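Local coordinates for ribosomal silencing factor RsfS (Chromobacterium violaceum, PDB 2ID1), which probably represses translation by binding ribosomal protein uL14 of the large subunit and keeping the two ribosomal subunits from joining, at residues I22-T27 and F34-V39. Residues are numbered along the deposited sequence; the frame is centred on the assembly and turned at random.
Sequences IIELDT and FQRMIV
R36, bent at chi2 and chi3, brings one face of its guanidinium under the carboxylate of D26, whose OD2 forms a salt bridge to NH2 at 2.8 Å. The carboxylate lies above that face, displaced to one side of the group, the two planes inclined by 55°, so the pairing is not the flat, two-pronged kind. S28 OG is a second hydrogen-bond partner of the same OD2. E24, stretched out past CG, runs its aliphatic part against R36 CG; its OE2 stays 4.5 Å from R36 NE, too far for a salt bridge. These residues sit on the face that meets helix 3-16, where I22 CG2 touches I38 CG2 at 4.0 Å and both isoleucines reach L14. The two strands form an antiparallel beta hairpin at one edge of the mixed sheet, with 36-41 bonded on its other side to 85-90. I23 with V39 and L25 with M37 are its hydrogen-bonded pairs, each closed by two backbone bonds. On their face, I23 CG1 lies alongside V39 CB at 3.9 Å, while selenomethionine M37 leads away from strand 22-26 and touches W104 and H88. Beyond them T27, with chi1 at 57°, directs OG1 to F34 O (2.7 Å), and its CG2 meets the edge of the F34 ring.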
loop_
_atom_site.group_PDB
_atom_site.type_symbol
_atom_site.label_atom_id
_atom_site.label_comp_id
_atom_site.label_asym_id
_atom_site.label_seq_id
_atom_site.Cartn_x
_atom_site.Cartn_y
_atom_site.Cartn_z
ATOM N N ILE A 22 -6.245 -2.892 5.680
ATOM C CA ILE A 22 -5.541 -1.637 5.428
ATOM C C ILE A 22 -4.917 -1.087 6.721
ATOM O O ILE A 22 -5.594 -0.962 7.739
ATOM C CB ILE A 22 -6.498 -0.590 4.844
ATOM C CG1 ILE A 22 -7.130 -1.124 3.561
ATOM C CG2 ILE A 22 -5.748 0.696 4.562
ATOM C CD1 ILE A 22 -8.140 -0.189 2.936
ATOM N N ILE A 23 -3.628 -0.762 6.675
ATOM C CA ILE A 23 -2.953 -0.245 7.856
ATOM C C ILE A 23 -2.099 0.979 7.555
ATOM O O ILE A 23 -1.630 1.158 6.430
ATOM C CB ILE A 23 -2.044 -1.296 8.485
ATOM C CG1 ILE A 23 -0.754 -1.420 7.673
ATOM C CG2 ILE A 23 -2.769 -2.634 8.522
ATOM C CD1 ILE A 23 0.285 -2.280 8.333
ATOM N N GLU A 24 -1.889 1.808 8.575
ATOM C CA GLU A 24 -1.104 3.023 8.430
ATOM C C GLU A 24 -0.009 3.068 9.491
ATOM O O GLU A 24 -0.306 3.045 10.679
ATOM C CB GLU A 24 -2.014 4.247 8.571
ATOM C CG GLU A 24 -1.415 5.533 8.018
ATOM C CD GLU A 24 -2.197 6.775 8.416
ATOM O OE1 GLU A 24 -3.438 6.802 8.243
ATOM O OE2 GLU A 24 -1.569 7.737 8.905
ATOM N N LEU A 25 1.252 3.121 9.064
ATOM C CA LEU A 25 2.380 3.180 10.000
ATOM C C LEU A 25 3.081 4.532 9.961
ATOM O O LEU A 25 3.215 5.145 8.905
ATOM C CB LEU A 25 3.402 2.083 9.702
ATOM C CG LEU A 25 2.971 0.652 10.027
ATOM C CD1 LEU A 25 4.090 -0.304 9.647
ATOM C CD2 LEU A 25 2.636 0.521 11.508
ATOM N N ASP A 26 3.535 4.980 11.124
ATOM C CA ASP A 26 4.221 6.256 11.244
ATOM C C ASP A 26 5.732 6.071 11.180
ATOM O O ASP A 26 6.389 5.930 12.205
ATOM C CB ASP A 26 3.846 6.900 12.572
ATOM C CG ASP A 26 4.304 8.334 12.671
ATOM O OD1 ASP A 26 4.144 8.916 13.762
ATOM O OD2 ASP A 26 4.815 8.876 11.664
ATOM N N THR A 27 6.287 6.089 9.979
ATOM C CA THR A 27 7.718 5.893 9.810
ATOM C C THR A 27 8.537 7.129 10.133
ATOM O O THR A 27 9.768 7.136 9.989
ATOM C CB THR A 27 8.029 5.473 8.387
ATOM O OG1 THR A 27 7.523 6.463 7.488
ATOM C CG2 THR A 27 7.386 4.143 8.085
ATOM N N PHE A 34 10.046 8.966 4.029
ATOM C CA PHE A 34 8.623 9.282 4.135
ATOM C C PHE A 34 8.120 9.274 5.584
ATOM O O PHE A 34 8.728 8.660 6.455
ATOM C CB PHE A 34 7.806 8.287 3.302
ATOM C CG PHE A 34 8.354 6.885 3.313
ATOM C CD1 PHE A 34 9.143 6.425 2.263
ATOM C CD2 PHE A 34 8.114 6.040 4.393
ATOM C CE1 PHE A 34 9.699 5.148 2.297
ATOM C CE2 PHE A 34 8.664 4.761 4.441
ATOM C CZ PHE A 34 9.456 4.311 3.390
ATOM N N GLN A 35 7.008 9.958 5.832
ATOM C CA GLN A 35 6.446 10.038 7.174
ATOM C C GLN A 35 5.397 8.968 7.469
ATOM O O GLN A 35 5.419 8.332 8.529
ATOM C CB GLN A 35 5.830 11.421 7.411
ATOM C CG GLN A 35 6.806 12.509 7.852
ATOM C CD GLN A 35 7.921 12.749 6.851
ATOM O OE1 GLN A 35 8.952 12.061 6.863
ATOM N NE2 GLN A 35 7.718 13.725 5.969
ATOM N N ARG A 36 4.471 8.775 6.537
ATOM C CA ARG A 36 3.421 7.785 6.716
ATOM C C ARG A 36 3.431 6.736 5.609
ATOM O O ARG A 36 3.639 7.051 4.440
ATOM C CB ARG A 36 2.064 8.484 6.766
ATOM C CG ARG A 36 1.236 8.095 7.973
ATOM C CD ARG A 36 1.076 9.234 8.987
ATOM N NE ARG A 36 2.337 9.838 9.426
ATOM C CZ ARG A 36 2.433 10.697 10.441
ATOM N NH1 ARG A 36 1.344 11.042 11.122
ATOM N NH2 ARG A 36 3.607 11.235 10.766
HETATM N N MSE A 37 3.219 5.484 5.995
HETATM C CA MSE A 37 3.189 4.364 5.061
HETATM C C MSE A 37 1.874 3.626 5.213
HETATM O O MSE A 37 1.329 3.539 6.307
HETATM C CB MSE A 37 4.318 3.384 5.346
HETATM C CG MSE A 37 4.180 2.104 4.549
HETATM SE SE MSE A 37 5.682 0.906 4.693
HETATM C CE MSE A 37 6.906 1.784 3.445
ATOM N N ILE A 38 1.375 3.071 4.121
ATOM C CA ILE A 38 0.113 2.347 4.159
ATOM C C ILE A 38 0.262 1.017 3.435
ATOM O O ILE A 38 0.851 0.952 2.360
ATOM C CB ILE A 38 -1.000 3.157 3.481
ATOM C CG1 ILE A 38 -1.115 4.525 4.145
ATOM C CG2 ILE A 38 -2.311 2.402 3.559
ATOM C CD1 ILE A 38 -2.090 5.437 3.469
ATOM N N VAL A 39 -0.276 -0.043 4.021
ATOM C CA VAL A 39 -0.189 -1.355 3.406
ATOM C C VAL A 39 -1.576 -1.979 3.355
ATOM O O VAL A 39 -2.151 -2.281 4.398
ATOM C CB VAL A 39 0.720 -2.295 4.216
ATOM C CG1 VAL A 39 0.711 -3.682 3.599
ATOM C CG2 VAL A 39 2.130 -1.734 4.289
#